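Local structure of leucine aminopeptidase A1, chloroplastic (Solanum lycopersicum, 5D8N) at residues A[64-69]-A[143-148]; A[414-419]-A[478-483]; A[427-432]-A[453-458]. The protein removes N-terminal amino acids from peptides as a metal-dependent homohexameric aminopeptidase, has chaperone activity, and regulates wound signalling and insect defence. The protein carries 1 engineered substitution. All blocks are in the same frame, centred on the assembly; numbering follows the deposited sequence. Where two conformers were deposited one is given.

Contact 1 of 3, residues A[64-69]-A[143-148]; sequences FKNPLL and ALASTD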
ATOM      1  N   PHE A  64     -32.421  40.997  30.424  1.00 48.35           N
ATOM      2  CA  PHE A  64     -32.440  39.626  30.928  1.00 46.69           C
ATOM      3  C   PHE A  64     -33.632  39.438  31.864  1.00 47.32           C
ATOM      4  O   PHE A  64     -33.803  40.224  32.793  1.00 43.21           O
ATOM      5  CB  PHE A  64     -31.137  39.326  31.687  1.00 42.99           C
ATOM      6  CG  PHE A  64     -29.922  39.270  30.809  1.00 41.86           C
ATOM      7  CD1 PHE A  64     -29.932  38.529  29.644  1.00 44.04           C
ATOM      8  CD2 PHE A  64     -28.747  39.884  31.191  1.00 44.03           C
ATOM      9  CE1 PHE A  64     -28.821  38.470  28.829  1.00 45.36           C
ATOM     10  CE2 PHE A  64     -27.625  39.828  30.389  1.00 44.82           C
ATOM     11  CZ  PHE A  64     -27.663  39.127  29.200  1.00 44.17           C
ATOM     12  N   LYS A  65     -34.355  38.335  31.694  1.00 50.65           N
ATOM     13  CA  LYS A  65     -35.393  37.918  32.638  1.00 49.99           C
ATOM     14  C   LYS A  65     -34.792  37.247  33.876  1.00 49.18           C
ATOM     15  O   LYS A  65     -35.342  37.336  34.976  1.00 44.23           O
ATOM     16  CB  LYS A  65     -36.357  36.946  31.949  1.00 54.91           C
ATOM     17  CG  LYS A  65     -37.347  37.579  30.978  1.00 57.60           C
ATOM     18  CD  LYS A  65     -38.315  36.529  30.448  1.00 59.80           C
ATOM     19  CE  LYS A  65     -39.255  37.095  29.400  1.00 66.89           C
ATOM     20  NZ  LYS A  65     -39.932  36.012  28.638  1.00 75.88           N
ATOM     21  N   ASN A  66     -33.701  36.511  33.688  1.00 42.23           N
ATOM     22  CA  ASN A  66     -33.035  35.877  34.818  1.00 43.85           C
ATOM     23  C   ASN A  66     -32.647  36.895  35.896  1.00 41.59           C
ATOM     24  O   ASN A  66     -31.922  37.844  35.634  1.00 42.63           O
ATOM     25  CB  ASN A  66     -31.798  35.104  34.338  1.00 42.73           C
ATOM     26  CG  ASN A  66     -31.051  34.423  35.466  1.00 39.47           C
ATOM     27  OD1 ASN A  66     -30.120  34.983  36.041  1.00 37.92           O
ATOM     28  ND2 ASN A  66     -31.427  33.188  35.751  1.00 40.71           N
ATOM     29  N   PRO A  67     -33.046  36.647  37.147  1.00 41.95           N
ATOM     30  CA  PRO A  67     -32.775  37.607  38.219  1.00 46.30           C
ATOM     31  C   PRO A  67     -31.281  37.898  38.444  1.00 44.02           C
ATOM     32  O   PRO A  67     -30.909  39.056  38.611  1.00 40.34           O
ATOM     33  CB  PRO A  67     -33.391  36.934  39.458  1.00 50.76           C
ATOM     34  CG  PRO A  67     -34.434  36.010  38.913  1.00 49.71           C
ATOM     35  CD  PRO A  67     -33.906  35.533  37.587  1.00 44.54           C
ATOM     36  N   LEU A  68     -30.456  36.853  38.534  1.00 43.23           N
ATOM     37  CA  LEU A  68     -29.026  37.038  38.737  1.00 38.76           C
ATOM     38  C   LEU A  68     -28.374  37.803  37.573  1.00 39.10           C
ATOM     39  O   LEU A  68     -27.694  38.807  37.777  1.00 40.23           O
ATOM     40  CB  LEU A  68     -28.346  35.685  38.918  1.00 38.56           C
ATOM     41  CG  LEU A  68     -26.829  35.826  38.984  1.00 43.86           C
ATOM     42  CD1 LEU A  68     -26.444  36.688  40.175  1.00 45.52           C
ATOM     43  CD2 LEU A  68     -26.168  34.459  39.052  1.00 48.03           C
ATOM     44  N   LEU A  69     -28.672  37.406  36.345  1.00 37.50           N
ATOM     45  CA  LEU A  69     -28.121  38.114  35.193  1.00 40.75           C
ATOM     46  C   LEU A  69     -28.660  39.537  35.059  1.00 39.59           C
ATOM     47  O   LEU A  69     -27.913  40.473  34.761  1.00 35.01           O
ATOM     48  CB  LEU A  69     -28.362  37.326  33.906  1.00 38.12           C
ATOM     49  CG  LEU A  69     -27.659  35.971  33.847  1.00 36.38           C
ATOM     50  CD1 LEU A  69     -28.042  35.246  32.569  1.00 36.80           C
ATOM     51  CD2 LEU A  69     -26.157  36.167  33.914  1.00 36.64           C
ATOM     52  N   ALA A 143     -20.887  29.908  39.667  1.00 26.46           N
ATOM     53  CA  ALA A 143     -22.285  29.767  40.056  1.00 28.72           C
ATOM     54  C   ALA A 143     -23.167  29.391  38.860  1.00 26.19           C
ATOM     55  O   ALA A 143     -22.786  29.613  37.709  1.00 26.66           O
ATOM     56  CB  ALA A 143     -22.747  31.103  40.618  1.00 30.87           C
ATOM     57  N   LEU A 144     -24.364  28.884  39.129  1.00 25.92           N
ATOM     58  CA  LEU A 144     -25.398  28.699  38.103  1.00 29.15           C
ATOM     59  C   LEU A 144     -26.317  29.898  38.044  1.00 30.88           C
ATOM     60  O   LEU A 144     -26.638  30.483  39.069  1.00 35.96           O
ATOM     61  CB  LEU A 144     -26.258  27.462  38.380  1.00 29.18           C
ATOM     62  CG  LEU A 144     -25.473  26.166  38.534  1.00 31.98           C
ATOM     63  CD1 LEU A 144     -26.404  24.989  38.748  1.00 35.05           C
ATOM     64  CD2 LEU A 144     -24.607  25.930  37.302  1.00 34.11           C
ATOM     65  N   ALA A 145     -26.756  30.274  36.852  1.00 33.98           N
ATOM     66  CA  ALA A 145     -27.670  31.396  36.732  1.00 36.44           C
ATOM     67  C   ALA A 145     -28.997  31.040  37.376  1.00 41.20           C
ATOM     68  O   ALA A 145     -29.702  31.928  37.857  1.00 43.19           O
ATOM     69  CB  ALA A 145     -27.884  31.785  35.284  1.00 37.15           C
ATOM     70  N   SER A 146     -29.354  29.760  37.376  0.50 39.99           N
ATOM     71  CA  SER A 146     -30.563  29.353  38.077  0.50 41.08           C
ATOM     72  C   SER A 146     -30.424  28.001  38.769  0.50 41.21           C
ATOM     73  O   SER A 146     -29.914  27.030  38.210  0.50 40.15           O
ATOM     74  CB  SER A 146     -31.787  29.374  37.156  0.50 40.89           C
ATOM     75  OG  SER A 146     -31.638  28.459  36.087  0.50 41.46           O
ATOM     76  N   THR A 147     -30.862  27.992  40.025  1.00 42.50           N
ATOM     77  CA  THR A 147     -31.003  26.780  40.831  1.00 46.95           C
ATOM     78  C   THR A 147     -32.456  26.453  41.213  1.00 55.86           C
ATOM     79  O   THR A 147     -32.683  25.570  42.043  1.00 50.82           O
ATOM     80  CB  THR A 147     -30.173  26.925  42.128  1.00 46.22           C
ATOM     81  OG1 THR A 147     -30.595  28.092  42.854  1.00 40.50           O
ATOM     82  CG2 THR A 147     -28.665  27.063  41.794  1.00 43.72           C
ATOM     83  N   ASP A 148     -33.447  27.084  40.580  1.00 64.31           N
ATOM     84  CA  ASP A 148     -34.854  26.791  40.895  1.00 69.43           C
ATOM     85  C   ASP A 148     -35.283  25.349  40.618  1.00 59.06           C
ATOM     86  O   ASP A 148     -34.908  24.746  39.603  1.00 51.41           O
ATOM     87  CB  ASP A 148     -35.818  27.755  40.183  1.00 82.58           C
ATOM     88  CG  ASP A 148     -35.891  29.126  40.848  1.00 91.56           C
ATOM     89  OD1 ASP A 148     -35.455  29.272  42.015  1.00 76.20           O
ATOM     90  OD2 ASP A 148     -36.372  30.069  40.180  1.00104.23           O
TER
HETATM   91  O   HOH W   1     -31.045  34.024  39.529  1.00 45.10           O
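Asn66 reaches across to Ala145 with its amide: ND2 donates to Ala145 O at 3.0 Å along a nearly straight N-H line. The acceptor lies in the amide plane, yet the donor stands well above the plane of the Ala145 carbonyl and so does not use a lone pair. With CG anti to the backbone nitrogen (chi1 180°), the same amide also caps helix 67-75. OD1 accepts from Leu69 N at 2.8 Å, in its own carbonyl plane, so both ends of the amide are gripped and its flip state is fixed. Asparagine suits this N-cap because one short side chain can take up a helix N-H and still offer its own N-H groups to a neighbouring loop.

The tight part lies beside the amide. Ala145 CB comes to 3.8 Å from Asn66 ND2, and an alanine fits here because strand 46-52 also packs on this methyl through Ile49 and Ala51. Leu69 adds a looser touch, CD1 to Ala145 CB at 4.4 Å. On the more open side the partly exposed Leu68 extends CD2 to 4.0 Å from Leu144 O, and its backbone is joined to the loop through water: the water accepts from Leu68 N and donates to Ala145 O, giving that carbonyl a second partner. Ser146, also partly exposed, only brushes the Asn66 amide with its CB.

Here an N-capped helix start is tied to the loop leaving strand 139-144, at the C-terminal end of a strand inside the mixed sheet of the macro-like N-terminal domain of M17 aminopeptidases.

Contact 2 of 3, residues A[414-419]-A[478-483]; sequences TGAIMV and GGAITG
Thr414 holds OG1 between its backbone nitrogen and carbonyl carbon (chi1 65°), which sets the hydroxyl over Ala480 CB at 3.6 Å and sends CG2 alongside Gly479 O at 3.8 Å. Ile417 takes its CG1 anti to the backbone nitrogen and then bends at chi2 (66°), laying CD1 4.0 Å from the same Ala480 methyl. Ala480 CB is therefore covered by a hydroxyl and a branched aliphatic chain, and Phe429 and Asp501 also pack on this residue, which probably leaves little room for more than a methyl.

Nearby, Ala416 CB rests 3.8 Å from Ala480 N and near Gly479. Small residues make this approach possible. At Gly479 a CB would lie only 3.5 Å from Ala416 CB, whereas Gly478, at the N-cap, has a positive phi (94°) at which a CB would collide with the carbonyl oxygen of the residue before. A CB on Gly483 would press close to Thr414 CG2 as well.

The Thr414 hydroxyl also makes a capping bond to the helix that follows, accepting from Ile417 N at 3.1 Å, and is hydrogen-bonded to Asp501 OD2 on strand 496-501. Threonine thus serves two purposes, a polar oxygen for the cap and a methyl for the neighbouring helix. Its side chain is about 4 Å from that of Arg389, a predicted active-site residue, while Ala416 packs on Val419 of the second subunit.

Across the two segments the chemistry is van der Waals contact: they meet by close fit of aliphatic and backbone atoms, and the one polar side-chain atom pressed into the seam has its partners in the helix cap and Asp501.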
ATOM      1  N   THR A 414      -7.542  -2.854  20.827  1.00 25.35           N
ATOM      2  CA  THR A 414      -7.688  -2.948  19.375  1.00 23.39           C
ATOM      3  C   THR A 414      -7.882  -1.575  18.730  1.00 23.46           C
ATOM      4  O   THR A 414      -8.479  -0.670  19.332  1.00 25.76           O
ATOM      5  CB  THR A 414      -8.901  -3.843  19.007  1.00 26.29           C
ATOM      6  OG1 THR A 414     -10.125  -3.235  19.457  1.00 29.41           O
ATOM      7  CG2 THR A 414      -8.763  -5.215  19.638  1.00 25.61           C
ATOM      8  N   GLY A 415      -7.463  -1.429  17.474  1.00 22.25           N
ATOM      9  CA  GLY A 415      -7.913  -0.315  16.627  1.00 20.90           C
ATOM     10  C   GLY A 415      -9.375  -0.521  16.240  1.00 20.68           C
ATOM     11  O   GLY A 415     -10.104   0.415  15.914  1.00 20.69           O
ATOM     12  N   ALA A 416      -9.807  -1.777  16.205  1.00 20.66           N
ATOM     13  CA  ALA A 416     -11.133  -2.089  15.702  1.00 19.85           C
ATOM     14  C   ALA A 416     -12.200  -1.380  16.540  1.00 20.14           C
ATOM     15  O   ALA A 416     -13.246  -0.965  16.022  1.00 18.68           O
ATOM     16  CB  ALA A 416     -11.363  -3.579  15.748  1.00 20.98           C
ATOM     17  N   ILE A 417     -11.984  -1.303  17.851  1.00 18.66           N
ATOM     18  CA  ILE A 417     -13.005  -0.663  18.703  1.00 19.49           C
ATOM     19  C   ILE A 417     -13.156   0.826  18.400  1.00 17.84           C
ATOM     20  O   ILE A 417     -14.243   1.352  18.489  1.00 17.27           O
ATOM     21  CB  ILE A 417     -12.746  -0.869  20.212  1.00 19.13           C
ATOM     22  CG1 ILE A 417     -14.005  -0.574  21.000  1.00 19.45           C
ATOM     23  CG2 ILE A 417     -11.615   0.028  20.690  1.00 21.60           C
ATOM     24  CD1 ILE A 417     -15.130  -1.550  20.713  1.00 20.78           C
ATOM     25  N   MET A 418     -12.083   1.483  17.968  1.00 18.59           N
ATOM     26  CA  MET A 418     -12.179   2.874  17.525  1.00 20.29           C
ATOM     27  C   MET A 418     -12.869   3.008  16.170  1.00 19.06           C
ATOM     28  O   MET A 418     -13.627   3.938  15.963  1.00 19.24           O
ATOM     29  CB  MET A 418     -10.814   3.569  17.476  1.00 21.80           C
ATOM     30  CG  MET A 418     -10.144   3.655  18.846  1.00 24.69           C
ATOM     31  SD  MET A 418      -8.471   4.335  18.783  1.00 27.44           S
ATOM     32  CE  MET A 418      -8.813   6.022  18.287  1.00 33.66           C
ATOM     33  N   VAL A 419     -12.704   2.047  15.273  1.00 20.23           N
ATOM     34  CA  VAL A 419     -13.520   2.023  14.052  1.00 18.88           C
ATOM     35  C   VAL A 419     -14.986   1.950  14.421  1.00 18.42           C
ATOM     36  O   VAL A 419     -15.786   2.748  13.951  1.00 18.48           O
ATOM     37  CB  VAL A 419     -13.174   0.850  13.139  1.00 19.51           C
ATOM     38  CG1 VAL A 419     -14.175   0.772  11.985  1.00 21.45           C
ATOM     39  CG2 VAL A 419     -11.761   1.028  12.591  1.00 20.14           C
ATOM     40  N   GLY A 478     -14.712  -7.904  13.287  1.00 22.38           N
ATOM     41  CA  GLY A 478     -15.006  -8.479  14.590  1.00 21.26           C
ATOM     42  C   GLY A 478     -13.881  -8.409  15.617  1.00 19.20           C
ATOM     43  O   GLY A 478     -13.912  -9.103  16.613  1.00 16.53           O
ATOM     44  N   GLY A 479     -12.811  -7.705  15.280  1.00 19.95           N
ATOM     45  CA  GLY A 479     -11.523  -7.814  15.973  1.00 19.35           C
ATOM     46  C   GLY A 479     -11.592  -7.452  17.454  1.00 20.19           C
ATOM     47  O   GLY A 479     -10.889  -8.034  18.280  1.00 20.04           O
ATOM     48  N   ALA A 480     -12.474  -6.527  17.811  1.00 20.32           N
ATOM     49  CA  ALA A 480     -12.638  -6.172  19.217  1.00 20.02           C
ATOM     50  C   ALA A 480     -13.410  -7.242  19.963  1.00 18.22           C
ATOM     51  O   ALA A 480     -13.135  -7.482  21.129  1.00 17.86           O
ATOM     52  CB  ALA A 480     -13.345  -4.835  19.356  1.00 20.12           C
ATOM     53  N   ILE A 481     -14.319  -7.914  19.264  1.00 17.28           N
ATOM     54  CA  ILE A 481     -15.040  -9.030  19.824  1.00 17.09           C
ATOM     55  C   ILE A 481     -14.146 -10.254  20.051  1.00 18.14           C
ATOM     56  O   ILE A 481     -14.196 -10.871  21.125  1.00 17.41           O
ATOM     57  CB  ILE A 481     -16.214  -9.428  18.926  1.00 17.40           C
ATOM     58  CG1 ILE A 481     -17.199  -8.266  18.835  1.00 17.51           C
ATOM     59  CG2 ILE A 481     -16.883 -10.699  19.429  1.00 18.17           C
ATOM     60  CD1 ILE A 481     -18.266  -8.456  17.793  1.00 18.48           C
ATOM     61  N   THR A 482     -13.385 -10.658  19.042  1.00 18.55           N
ATOM     62  CA  THR A 482     -12.499 -11.805  19.211  1.00 19.08           C
ATOM     63  C   THR A 482     -11.364 -11.512  20.203  1.00 20.19           C
ATOM     64  O   THR A 482     -10.914 -12.391  20.939  1.00 21.16           O
ATOM     65  CB  THR A 482     -11.907 -12.292  17.883  1.00 20.72           C
ATOM     66  OG1 THR A 482     -11.289 -11.194  17.181  1.00 20.25           O
ATOM     67  CG2 THR A 482     -12.983 -12.942  17.019  1.00 21.69           C
ATOM     68  N   GLY A 483     -10.996 -10.242  20.347  1.00 19.54           N
ATOM     69  CA  GLY A 483     -10.099  -9.847  21.429  1.00 20.09           C
ATOM     70  C   GLY A 483     -10.704 -10.169  22.781  1.00 20.12           C
ATOM     71  O   GLY A 483     -10.054 -10.760  23.648  1.00 20.02           O
TER

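Contact 3 of 3, residues A[427-432]-A[453-458]; sequences GAFTPN and MPMEES
Phe429 and Met453 lie side by side and point the same way, with Met453 CB 3.4 Å from Phe429 CE2, approaching the ring obliquely. Met453 starts with CG beside its backbone nitrogen (chi1 -64°) and bends at both following torsions, which carries the sulfur end away from the ring; the residue packs on Met453 of the second subunit. The ring's edge receives Pro454 O and Met455 CG, the latter also 3.9 Å from Phe429 CB. The side chain also packs on Ala480 and Ala484 of helix 479-488, so a broad flat group fills the gap between strand and helix. Were the ring cut back to an alanine here, Met453 CB and Ala480 would probably lose the surface they rest on and a gap would open between strand and helix.

Met455 crosses Pro431 at a slant, its sulfur 3.9 Å from Pro431 CD and close to Thr430 N. A flexible, unbranched thioether can lie along both the Thr430 backbone and the Pro431 ring. At Gly427, a CB would be crowded by Phe429 CE1.

The backbones meet just after strand 450-452, beside strand 426-429. Met453 N donates to Ala428 O at 2.8 Å, nearly straight. One water accepts from Thr430 N and donates to Met453 O at 2.7 Å; another accepts from Met455 N and gives a weak bond to Thr430 O. Thr430 OG1 accepts from Asn432 N, an ST turn leading toward helix 433-446, and is also hydrogen-bonded to Trp497 O on strand 496-501.

Parallel strands 426-429 and 450-452, joined through helix 433-446, form a beta-alpha-beta unit at the edge of the catalytic domain's sheet within this chain.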
ATOM      1  N   GLY A 427     -15.510   0.437  24.512  1.00 17.54           N
ATOM      2  CA  GLY A 427     -16.335  -0.744  24.358  1.00 17.84           C
ATOM      3  C   GLY A 427     -16.227  -1.644  25.578  1.00 18.30           C
ATOM      4  O   GLY A 427     -15.134  -1.984  26.009  1.00 18.63           O
ATOM      5  N   ALA A 428     -17.377  -2.120  26.044  1.00 18.36           N
ATOM      6  CA  ALA A 428     -17.475  -2.977  27.210  1.00 17.80           C
ATOM      7  C   ALA A 428     -17.963  -4.346  26.752  1.00 18.61           C
ATOM      8  O   ALA A 428     -18.991  -4.470  26.070  1.00 18.59           O
ATOM      9  CB  ALA A 428     -18.463  -2.381  28.218  1.00 17.79           C
ATOM     10  N   PHE A 429     -17.252  -5.378  27.192  1.00 18.01           N
ATOM     11  CA  PHE A 429     -17.560  -6.746  26.823  1.00 17.57           C
ATOM     12  C   PHE A 429     -17.653  -7.606  28.071  1.00 18.19           C
ATOM     13  O   PHE A 429     -16.722  -7.614  28.867  1.00 16.86           O
ATOM     14  CB  PHE A 429     -16.458  -7.333  25.942  1.00 17.06           C
ATOM     15  CG  PHE A 429     -16.252  -6.591  24.654  1.00 16.29           C
ATOM     16  CD1 PHE A 429     -15.435  -5.490  24.608  1.00 15.54           C
ATOM     17  CD2 PHE A 429     -16.733  -7.110  23.474  1.00 16.76           C
ATOM     18  CE1 PHE A 429     -15.218  -4.820  23.426  1.00 15.43           C
ATOM     19  CE2 PHE A 429     -16.529  -6.438  22.286  1.00 16.58           C
ATOM     20  CZ  PHE A 429     -15.791  -5.274  22.267  1.00 15.95           C
ATOM     21  N   THR A 430     -18.785  -8.286  28.245  1.00 18.18           N
ATOM     22  CA  THR A 430     -18.926  -9.182  29.387  1.00 20.24           C
ATOM     23  C   THR A 430     -19.928 -10.289  29.099  1.00 20.38           C
ATOM     24  O   THR A 430     -20.925 -10.048  28.443  1.00 20.52           O
ATOM     25  CB  THR A 430     -19.362  -8.407  30.653  1.00 20.23           C
ATOM     26  OG1 THR A 430     -19.495  -9.298  31.760  1.00 20.81           O
ATOM     27  CG2 THR A 430     -20.684  -7.710  30.436  1.00 19.78           C
ATOM     28  N   PRO A 431     -19.663 -11.505  29.601  1.00 20.96           N
ATOM     29  CA  PRO A 431     -20.684 -12.556  29.647  1.00 22.55           C
ATOM     30  C   PRO A 431     -21.769 -12.284  30.681  1.00 23.87           C
ATOM     31  O   PRO A 431     -22.769 -12.984  30.720  1.00 27.38           O
ATOM     32  CB  PRO A 431     -19.899 -13.816  30.037  1.00 22.62           C
ATOM     33  CG  PRO A 431     -18.453 -13.475  29.831  1.00 23.31           C
ATOM     34  CD  PRO A 431     -18.353 -11.997  30.056  1.00 22.23           C
ATOM     35  N   ASN A 432     -21.559 -11.321  31.573  1.00 24.02           N
ATOM     36  CA  ASN A 432     -22.364 -11.220  32.775  1.00 23.87           C
ATOM     37  C   ASN A 432     -23.273  -9.981  32.706  1.00 24.47           C
ATOM     38  O   ASN A 432     -22.804  -8.832  32.799  1.00 25.52           O
ATOM     39  CB  ASN A 432     -21.420 -11.196  33.999  1.00 24.88           C
ATOM     40  CG  ASN A 432     -20.425 -12.371  34.026  1.00 28.64           C
ATOM     41  OD1 ASN A 432     -19.217 -12.223  33.767  1.00 26.46           O
ATOM     42  ND2 ASN A 432     -20.911 -13.542  34.461  1.00 29.00           N
ATOM     43  N   MET A 453     -20.702  -4.057  23.936  1.00 17.40           N
ATOM     44  CA  MET A 453     -20.629  -4.712  22.639  1.00 18.31           C
ATOM     45  C   MET A 453     -20.739  -6.214  22.846  1.00 20.28           C
ATOM     46  O   MET A 453     -20.440  -6.731  23.925  1.00 21.45           O
ATOM     47  CB  MET A 453     -19.270  -4.399  21.989  1.00 18.22           C
ATOM     48  CG  MET A 453     -19.089  -2.924  21.696  1.00 20.72           C
ATOM     49  SD  MET A 453     -20.068  -2.425  20.261  1.00 22.22           S
ATOM     50  CE  MET A 453     -19.111  -3.130  18.946  1.00 22.14           C
ATOM     51  N   PRO A 454     -21.221  -6.930  21.830  1.00 19.07           N
ATOM     52  CA  PRO A 454     -21.598  -8.319  22.075  1.00 18.97           C
ATOM     53  C   PRO A 454     -20.389  -9.249  22.042  1.00 20.75           C
ATOM     54  O   PRO A 454     -19.550  -9.146  21.155  1.00 20.58           O
ATOM     55  CB  PRO A 454     -22.518  -8.621  20.889  1.00 19.75           C
ATOM     56  CG  PRO A 454     -21.976  -7.761  19.780  1.00 19.60           C
ATOM     57  CD  PRO A 454     -21.522  -6.491  20.458  1.00 18.69           C
ATOM     58  N   MET A 455     -20.364 -10.236  22.923  1.00 21.25           N
ATOM     59  CA  MET A 455     -19.411 -11.316  22.810  1.00 21.83           C
ATOM     60  C   MET A 455     -19.941 -12.457  21.954  1.00 22.23           C
ATOM     61  O   MET A 455     -20.425 -13.467  22.467  1.00 22.49           O
ATOM     62  CB  MET A 455     -19.014 -11.780  24.207  1.00 24.85           C
ATOM     63  CG  MET A 455     -18.189 -10.678  24.869  1.00 28.10           C
ATOM     64  SD  MET A 455     -17.418 -11.168  26.408  1.00 30.30           S
ATOM     65  CE  MET A 455     -16.197 -12.311  25.786  1.00 29.00           C
ATOM     66  N   GLU A 456     -20.023 -12.196  20.652  1.00 21.82           N
ATOM     67  CA  GLU A 456     -20.639 -13.117  19.707  1.00 22.99           C
ATOM     68  C   GLU A 456     -19.851 -14.425  19.588  1.00 22.75           C
ATOM     69  O   GLU A 456     -18.752 -14.423  19.028  1.00 20.44           O
ATOM     70  CB  GLU A 456     -20.750 -12.439  18.346  1.00 22.01           C
ATOM     71  CG  GLU A 456     -21.199 -13.335  17.213  1.00 22.72           C
ATOM     72  CD  GLU A 456     -22.488 -14.096  17.501  1.00 25.25           C
ATOM     73  OE1 GLU A 456     -23.438 -13.498  18.045  1.00 24.55           O
ATOM     74  OE2 GLU A 456     -22.545 -15.319  17.230  1.00 29.89           O
ATOM     75  N   GLU A 457     -20.394 -15.509  20.145  1.00 23.95           N
ATOM     76  CA  GLU A 457     -19.641 -16.751  20.382  1.00 27.86           C
ATOM     77  C   GLU A 457     -19.197 -17.410  19.083  1.00 26.53           C
ATOM     78  O   GLU A 457     -18.149 -18.051  19.025  1.00 25.92           O
ATOM     79  CB  GLU A 457     -20.448 -17.808  21.156  1.00 35.09           C
ATOM     80  CG  GLU A 457     -21.764 -18.255  20.484  1.00 58.46           C
ATOM     81  CD  GLU A 457     -21.702 -19.455  19.506  1.00 70.88           C
ATOM     82  OE1 GLU A 457     -22.574 -19.536  18.606  1.00 65.53           O
ATOM     83  OE2 GLU A 457     -20.868 -20.389  19.647  1.00 68.16           O
ATOM     84  N   SER A 458     -19.994 -17.254  18.034  1.00 25.19           N
ATOM     85  CA  SER A 458     -19.671 -17.893  16.755  1.00 26.12           C
ATOM     86  C   SER A 458     -18.326 -17.453  16.192  1.00 26.53           C
ATOM     87  O   SER A 458     -17.794 -18.103  15.285  1.00 25.56           O
ATOM     88  CB  SER A 458     -20.786 -17.659  15.725  1.00 25.60           C
ATOM     89  OG  SER A 458     -20.982 -16.283  15.462  1.00 24.77           O
TER
HETATM   90  O   HOH W   2     -20.968  -8.037  26.254  1.00 18.64           O
HETATM   91  O   HOH W   3     -22.251 -10.248  25.281  1.00 20.80           O

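How the contacts relate
Contact 1 stands apart, its centre 46 Å from those of the other two, in the N-terminal domain and touching no other subunit. Contacts 2 and 3 lie in the catalytic domain with centres 12 Å apart, contact 3 nested in the chain loop that contact 2 closes. They share helix 479-488: Ala480 and Ile481 pack on Phe429, and Ile481 also reaches Pro454. Contacts 1 and 3 are mostly buried, and each pairs one direct hydrogen bond with bridging water, the donor being a side-chain amide in contact 1 and a backbone N-H in contact 3. Contact 2, only partly buried, relies on van der Waals contact of alanine, glycine, threonine and isoleucine. Both catalytic-domain contacts extend to the second subunit, and contact 2 lies nearest the predicted active-site arginine.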